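Local coordinates for C-glycoside 3-oxidase (Microbacterium trichothecenolyticum, PDB 7DVE), which oxidises the C3 hydroxyl of the sugar in C-glycosides such as isoorientin and mangiferin, using FAD and passing the electrons to oxygen to give hydrogen peroxide, at residues A265-V270 against A505-A510; A25-E30 against L496-A501; R239-D244 against G249-D254. One frame throughout, in Å; residues are numbered along the deposited sequence.

Contact 1 (A265-V270 against A505-A510); sequences ARFVVV and ADEITA
The phenyl ring of F267 links a strand to the last turn and a half of a long helix, and it does so with its far end. CZ lies 3.7 Å from CB of E507, and CE2 is a little farther from that same methylene. The neighbouring corner of the ring, CE1, comes within 3.8 Å of CG1 of I508. Two successive helix residues thus grip one end of the ring, both approaching it obliquely, and the whole contact is apolar even though one partner is a glutamate.

The glutamate can play this part because its chain bends at chi2 (-50°), which carries the carboxylate away from the strand and hands only the aliphatic base to the phenylalanine. I508 works the other way: its CB does not aim at the strand, but CG1, anti to the carbonyl carbon (chi1 -67°), brings the branch back to the ring. The bond from F267's backbone already points at the helix.

Farther out, the helix end is secured from within, for OG1 of T509 joins N of A510 in bonding to O of D506. The strand is held on both sides by backbone bonds, F267 to D11 and A13, V268 to G472 and F474. V12 touches both F267 and I508, and F474 also packs on F267. This is strand-to-helix packing in a Rossmann-type nucleotide-binding fold, where a helix lies across one face of the parallel sheet; here the contact lies near the surface, on the inner strand 267-270.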
# COMPACT_ATOMS: atom_id res chain seq x y z
N ALA A 265 -8.25 -14.13 -21.81
CA ALA A 265 -9.05 -13.19 -21.04
C ALA A 265 -9.30 -11.94 -21.87
O ALA A 265 -8.38 -11.42 -22.50
CB ALA A 265 -8.36 -12.82 -19.72
N ARG A 266 -10.55 -11.45 -21.85
CA ARG A 266 -10.88 -10.17 -22.47
C ARG A 266 -10.44 -8.98 -21.62
O ARG A 266 -10.33 -7.87 -22.14
CB ARG A 266 -12.39 -10.08 -22.75
N PHE A 267 -10.18 -9.20 -20.33
CA PHE A 267 -9.72 -8.15 -19.44
C PHE A 267 -8.54 -8.67 -18.63
O PHE A 267 -8.56 -9.80 -18.14
CB PHE A 267 -10.83 -7.67 -18.50
CG PHE A 267 -12.01 -7.09 -19.22
CD1 PHE A 267 -13.06 -7.89 -19.63
CD2 PHE A 267 -12.06 -5.73 -19.50
CE1 PHE A 267 -14.14 -7.36 -20.31
CE2 PHE A 267 -13.14 -5.19 -20.18
CZ PHE A 267 -14.18 -6.01 -20.58
N VAL A 268 -7.50 -7.85 -18.52
CA VAL A 268 -6.33 -8.16 -17.70
C VAL A 268 -6.08 -6.98 -16.79
O VAL A 268 -5.92 -5.85 -17.26
CB VAL A 268 -5.09 -8.48 -18.55
CG1 VAL A 268 -3.87 -8.74 -17.63
CG2 VAL A 268 -5.36 -9.69 -19.41
N VAL A 269 -6.07 -7.22 -15.49
CA VAL A 269 -5.80 -6.20 -14.49
C VAL A 269 -4.49 -6.59 -13.84
O VAL A 269 -4.36 -7.71 -13.33
CB VAL A 269 -6.94 -6.08 -13.46
CG1 VAL A 269 -6.70 -4.91 -12.50
CG2 VAL A 269 -8.29 -5.95 -14.17
N VAL A 270 -3.50 -5.72 -13.92
CA VAL A 270 -2.20 -5.95 -13.29
C VAL A 270 -2.14 -5.07 -12.06
O VAL A 270 -2.12 -3.84 -12.15
CB VAL A 270 -1.02 -5.69 -14.24
CG1 VAL A 270 0.27 -6.01 -13.53
CG2 VAL A 270 -1.13 -6.54 -15.50
N ALA A 505 -17.01 -3.65 -15.27
CA ALA A 505 -18.38 -4.15 -15.13
C ALA A 505 -19.31 -3.52 -16.16
O ALA A 505 -20.15 -4.22 -16.75
CB ALA A 505 -18.91 -3.89 -13.72
N ASP A 506 -19.21 -2.21 -16.36
CA ASP A 506 -19.97 -1.55 -17.43
C ASP A 506 -19.72 -2.25 -18.76
O ASP A 506 -20.66 -2.57 -19.50
CB ASP A 506 -19.56 -0.08 -17.54
CG ASP A 506 -20.07 0.76 -16.40
OD1 ASP A 506 -21.29 0.78 -16.20
OD2 ASP A 506 -19.27 1.40 -15.68
N GLU A 507 -18.45 -2.51 -19.07
CA GLU A 507 -18.10 -3.13 -20.34
C GLU A 507 -18.68 -4.54 -20.45
O GLU A 507 -19.17 -4.94 -21.50
CB GLU A 507 -16.57 -3.16 -20.49
CG GLU A 507 -15.88 -1.86 -20.93
CD GLU A 507 -16.49 -1.17 -22.16
OE1 GLU A 507 -17.42 -1.74 -22.80
OE2 GLU A 507 -16.02 -0.07 -22.52
N ILE A 508 -18.65 -5.30 -19.35
CA ILE A 508 -19.14 -6.68 -19.40
C ILE A 508 -20.64 -6.70 -19.59
O ILE A 508 -21.16 -7.41 -20.46
CB ILE A 508 -18.74 -7.45 -18.13
CG1 ILE A 508 -17.23 -7.65 -18.06
CG2 ILE A 508 -19.48 -8.78 -18.11
CD1 ILE A 508 -16.79 -8.57 -16.94
N THR A 509 -21.37 -5.94 -18.77
CA THR A 509 -22.82 -5.89 -18.92
C THR A 509 -23.21 -5.38 -20.30
O THR A 509 -24.20 -5.85 -20.88
CB THR A 509 -23.44 -5.02 -17.83
OG1 THR A 509 -23.08 -3.65 -18.04
CG2 THR A 509 -22.97 -5.47 -16.44
N ALA A 510 -22.44 -4.43 -20.85
CA ALA A 510 -22.70 -3.98 -22.22
C ALA A 510 -22.37 -5.05 -23.25
O ALA A 510 -22.95 -5.03 -24.34
CB ALA A 510 -21.91 -2.71 -22.52

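Contact 2 (A25-E30 against L496-A501); sequences ARILSE and LAVRGA
In the FAD-binding domain of a GMC oxidoreductase, the helix that follows the first strand of the dinucleotide fold packs against the C-terminal helix, and residues 25-30 and 496-501 are where they meet. The two segments run in broadly the same direction, their axes 9.1 Å apart and inclined at 39°. At the crossing A501 turns its methyl toward I27, with CB 3.6 Å from CB of I27, and the same methyl also meets CG2 of that residue. That branch stands anti to the backbone N, whereas CG1 (chi1 -60°) takes the other course and extends CD1 to 4.3 Å from CG1 of V498. I27 therefore spans one turn of the opposing helix. L28 adds a methyl over the backbone, CD2 lying 3.5 Å from O of A501.

All four touching residues are buried. Polar groups work on other sides of the helices: R26 forms a salt bridge with E30, and E30 has a second partner in R159, while R499 pairs with D464 and E149. T23 and Y24 prolong the interface toward the start of helix 19-31, L153 of helix 149-161 covers V498, and helix 215-224 flanks A25 and R26.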
# COMPACT_ATOMS: atom_id res chain seq x y z
N ALA A 25 -11.58 -7.70 -7.78
CA ALA A 25 -12.35 -8.93 -7.56
C ALA A 25 -13.67 -8.64 -6.85
O ALA A 25 -14.73 -9.13 -7.27
CB ALA A 25 -11.53 -9.94 -6.76
N ARG A 26 -13.63 -7.84 -5.79
CA ARG A 26 -14.85 -7.61 -5.03
C ARG A 26 -15.86 -6.78 -5.81
O ARG A 26 -17.07 -7.07 -5.78
CB ARG A 26 -14.55 -6.95 -3.69
CG ARG A 26 -15.67 -7.22 -2.66
CD ARG A 26 -16.37 -5.94 -2.29
NE ARG A 26 -17.32 -6.05 -1.19
CZ ARG A 26 -16.97 -6.03 0.09
NH1 ARG A 26 -15.71 -6.15 0.47
NH2 ARG A 26 -17.92 -5.92 1.01
N ILE A 27 -15.40 -5.74 -6.52
CA ILE A 27 -16.36 -4.92 -7.24
C ILE A 27 -16.97 -5.69 -8.38
O ILE A 27 -18.15 -5.49 -8.71
CB ILE A 27 -15.74 -3.60 -7.73
CG1 ILE A 27 -15.22 -2.80 -6.54
CG2 ILE A 27 -16.79 -2.79 -8.51
CD1 ILE A 27 -16.35 -2.10 -5.79
N LEU A 28 -16.22 -6.59 -9.00
CA LEU A 28 -16.85 -7.39 -10.05
C LEU A 28 -17.73 -8.49 -9.47
O LEU A 28 -18.73 -8.86 -10.09
CB LEU A 28 -15.79 -7.97 -11.00
CG LEU A 28 -15.01 -6.91 -11.81
CD1 LEU A 28 -13.73 -7.44 -12.43
CD2 LEU A 28 -15.92 -6.25 -12.87
N SER A 29 -17.42 -9.01 -8.27
CA SER A 29 -18.36 -9.94 -7.65
C SER A 29 -19.66 -9.25 -7.26
O SER A 29 -20.72 -9.90 -7.23
CB SER A 29 -17.73 -10.60 -6.42
OG SER A 29 -16.53 -11.27 -6.76
N GLU A 30 -19.62 -7.94 -7.00
CA GLU A 30 -20.84 -7.19 -6.72
C GLU A 30 -21.58 -6.82 -8.01
O GLU A 30 -22.72 -7.25 -8.22
CB GLU A 30 -20.51 -5.93 -5.90
CG GLU A 30 -20.24 -6.16 -4.39
CD GLU A 30 -19.62 -4.93 -3.69
OE1 GLU A 30 -19.28 -3.95 -4.38
OE2 GLU A 30 -19.47 -4.95 -2.44
N LEU A 496 -9.15 4.33 -6.83
CA LEU A 496 -8.98 4.31 -8.28
C LEU A 496 -9.29 2.93 -8.84
O LEU A 496 -9.93 2.81 -9.90
CB LEU A 496 -7.58 4.77 -8.67
CG LEU A 496 -7.15 6.08 -8.02
CD1 LEU A 496 -5.68 6.36 -8.29
CD2 LEU A 496 -8.02 7.21 -8.53
N ALA A 497 -8.95 1.87 -8.09
CA ALA A 497 -9.34 0.52 -8.48
C ALA A 497 -10.86 0.38 -8.55
O ALA A 497 -11.38 -0.33 -9.42
CB ALA A 497 -8.75 -0.50 -7.50
N VAL A 498 -11.58 1.05 -7.64
CA VAL A 498 -13.04 1.01 -7.66
C VAL A 498 -13.56 1.56 -8.97
O VAL A 498 -14.45 0.97 -9.61
CB VAL A 498 -13.61 1.81 -6.47
CG1 VAL A 498 -15.10 1.90 -6.60
CG2 VAL A 498 -13.18 1.20 -5.12
N ARG A 499 -13.04 2.72 -9.39
CA ARG A 499 -13.47 3.26 -10.69
C ARG A 499 -13.14 2.29 -11.82
O ARG A 499 -13.97 2.03 -12.70
CB ARG A 499 -12.86 4.63 -10.97
CG ARG A 499 -13.57 5.29 -12.15
CD ARG A 499 -12.96 6.58 -12.62
NE ARG A 499 -13.25 6.73 -14.03
CZ ARG A 499 -13.40 7.89 -14.66
NH1 ARG A 499 -13.26 9.04 -14.02
NH2 ARG A 499 -13.70 7.89 -15.95
N GLY A 500 -11.93 1.73 -11.82
CA GLY A 500 -11.55 0.83 -12.90
C GLY A 500 -12.43 -0.41 -12.98
O GLY A 500 -12.86 -0.81 -14.07
N ALA A 501 -12.69 -1.04 -11.83
CA ALA A 501 -13.53 -2.24 -11.81
C ALA A 501 -14.97 -1.94 -12.17
O ALA A 501 -15.63 -2.76 -12.83
CB ALA A 501 -13.44 -2.91 -10.43

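Contact 3 (R239-D244 against G249-D254); sequences RVLVED and GVVVTD
R239 meets V251 through both its backbone and its side chain. Its O accepts a nearly straight bond from N of V251 (2.9 Å, 165° at the hydrogen), and CA of V250 makes a CH...O contact with the same oxygen at 3.3 Å. The side chain lies alongside V251, pointing the same way. CB touches CG2 of V251 at 3.6 Å; a bend at chi3 (-33°) then folds the guanidinium back, so that this methyl sits over the centre of one face, 3.9 Å above the plane.

V240 stands opposite V250 as a non-hydrogen-bonded pair, and both valines turn to the other face of the sheet, where V270 and V268 of strand 267-270 meet them. At L241 the backbone bonds return in a couple with G249: N of L241 reaches O of G249 at 2.8 Å, well above the carbonyl plane, and N of G249 reaches O of L241 at 3.0 Å. The leucine drapes over the glycine, whose backbone angles would jam a CB against the preceding carbonyl. With CG anti to the carbonyl carbon, CD2 comes to 3.7 Å from CG2 of V251, while CD1 lies beside O of V250. Cutting L241 back to an alanine would probably uncover part of G249 and strip the CG2 methyl of V251 of its leucine contact.

Strand 260-264 flanks the far side of strand 246-254. The whole is an antiparallel beta hairpin within a three-stranded meander, an element commonly set beside the parallel sheet in FAD-binding Rossmann-type domains.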
# COMPACT_ATOMS: atom_id res chain seq x y z
N ARG A 239 3.85 -12.89 -18.51
CA ARG A 239 3.55 -12.13 -19.72
C ARG A 239 2.06 -11.81 -19.77
O ARG A 239 1.22 -12.65 -19.44
CB ARG A 239 3.96 -12.92 -20.96
CG ARG A 239 4.31 -12.07 -22.16
CD ARG A 239 4.59 -12.92 -23.41
NE ARG A 239 5.21 -14.21 -23.09
CZ ARG A 239 5.10 -15.31 -23.82
NH1 ARG A 239 4.40 -15.32 -24.95
NH2 ARG A 239 5.73 -16.41 -23.43
N VAL A 240 1.75 -10.60 -20.21
CA VAL A 240 0.40 -10.25 -20.66
C VAL A 240 0.31 -10.57 -22.15
O VAL A 240 1.03 -9.98 -22.96
CB VAL A 240 0.08 -8.77 -20.40
CG1 VAL A 240 -1.30 -8.43 -20.96
CG2 VAL A 240 0.17 -8.46 -18.90
N LEU A 241 -0.57 -11.51 -22.49
CA LEU A 241 -0.78 -11.86 -23.89
C LEU A 241 -1.59 -10.76 -24.56
O LEU A 241 -2.73 -10.47 -24.15
CB LEU A 241 -1.51 -13.20 -24.01
CG LEU A 241 -0.74 -14.44 -23.58
CD1 LEU A 241 -1.67 -15.64 -23.45
CD2 LEU A 241 0.39 -14.73 -24.57
N VAL A 242 -1.00 -10.14 -25.58
CA VAL A 242 -1.67 -9.14 -26.40
C VAL A 242 -1.92 -9.74 -27.78
O VAL A 242 -1.07 -10.47 -28.32
CB VAL A 242 -0.82 -7.85 -26.48
CG1 VAL A 242 0.63 -8.20 -26.73
CG2 VAL A 242 -1.34 -6.93 -27.59
N GLU A 243 -3.09 -9.45 -28.35
CA GLU A 243 -3.51 -10.03 -29.62
C GLU A 243 -4.50 -9.10 -30.30
O GLU A 243 -5.44 -8.62 -29.66
CB GLU A 243 -4.10 -11.43 -29.40
CG GLU A 243 -5.25 -11.80 -30.33
CD GLU A 243 -6.13 -12.90 -29.73
OE1 GLU A 243 -5.70 -14.08 -29.75
OE2 GLU A 243 -7.23 -12.58 -29.20
N ASP A 244 -4.29 -8.84 -31.59
CA ASP A 244 -5.15 -7.95 -32.38
C ASP A 244 -5.40 -6.63 -31.65
O ASP A 244 -6.53 -6.14 -31.56
CB ASP A 244 -6.47 -8.64 -32.74
CG ASP A 244 -6.28 -9.79 -33.72
OD1 ASP A 244 -5.66 -9.59 -34.79
OD2 ASP A 244 -6.77 -10.91 -33.43
N GLY A 249 -4.72 -12.11 -22.65
CA GLY A 249 -4.66 -13.10 -21.59
C GLY A 249 -3.40 -12.92 -20.77
O GLY A 249 -2.80 -11.84 -20.78
N VAL A 250 -3.00 -13.98 -20.09
CA VAL A 250 -1.78 -13.99 -19.30
C VAL A 250 -1.11 -15.35 -19.47
O VAL A 250 -1.75 -16.35 -19.78
CB VAL A 250 -2.04 -13.69 -17.81
CG1 VAL A 250 -2.38 -12.23 -17.62
CG2 VAL A 250 -3.13 -14.60 -17.24
N VAL A 251 0.21 -15.35 -19.32
CA VAL A 251 1.01 -16.58 -19.23
C VAL A 251 1.32 -16.83 -17.76
O VAL A 251 1.90 -15.97 -17.08
CB VAL A 251 2.29 -16.49 -20.07
CG1 VAL A 251 2.88 -17.87 -20.28
CG2 VAL A 251 1.98 -15.86 -21.41
N VAL A 252 0.94 -18.00 -17.27
CA VAL A 252 1.01 -18.34 -15.85
C VAL A 252 1.93 -19.53 -15.69
O VAL A 252 1.73 -20.57 -16.34
CB VAL A 252 -0.37 -18.64 -15.26
CG1 VAL A 252 -0.23 -19.06 -13.81
CG2 VAL A 252 -1.27 -17.43 -15.38
N THR A 253 2.91 -19.40 -14.82
CA THR A 253 3.75 -20.51 -14.42
C THR A 253 3.34 -20.97 -13.03
O THR A 253 3.20 -20.15 -12.11
CB THR A 253 5.22 -20.10 -14.44
OG1 THR A 253 5.44 -19.20 -15.54
CG2 THR A 253 6.10 -21.32 -14.60
N ASP A 254 3.12 -22.27 -12.89
CA ASP A 254 2.89 -22.84 -11.57
C ASP A 254 4.24 -22.96 -10.88
O ASP A 254 5.09 -23.73 -11.31
CB ASP A 254 2.18 -24.18 -11.66
CG ASP A 254 1.81 -24.73 -10.30
OD1 ASP A 254 1.02 -24.08 -9.58
OD2 ASP A 254 2.32 -25.81 -9.93

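Strand 267-270 joins contacts 1 and 3, and helix 490-510 joins contacts 1 and 2. One face of the strand meets the helix through contact 1, and the other meets the hairpin of contact 3, where CG1 of V268 lies 3.8 Å from CG1 of V250. Contacts 1 and 2 touch where CD2 of L28 comes within 3.7 Å of N of A505. Contacts 2 and 3 remain separate, their nearest atoms about 13 Å apart. Together the three contacts illustrate a layered FAD-binding domain. The side chain of V250 is about 9 Å from FAD and about 4 Å from that of V237, an FAD-binding residue; the side chain of V498 is about 12 Å from the cofactor.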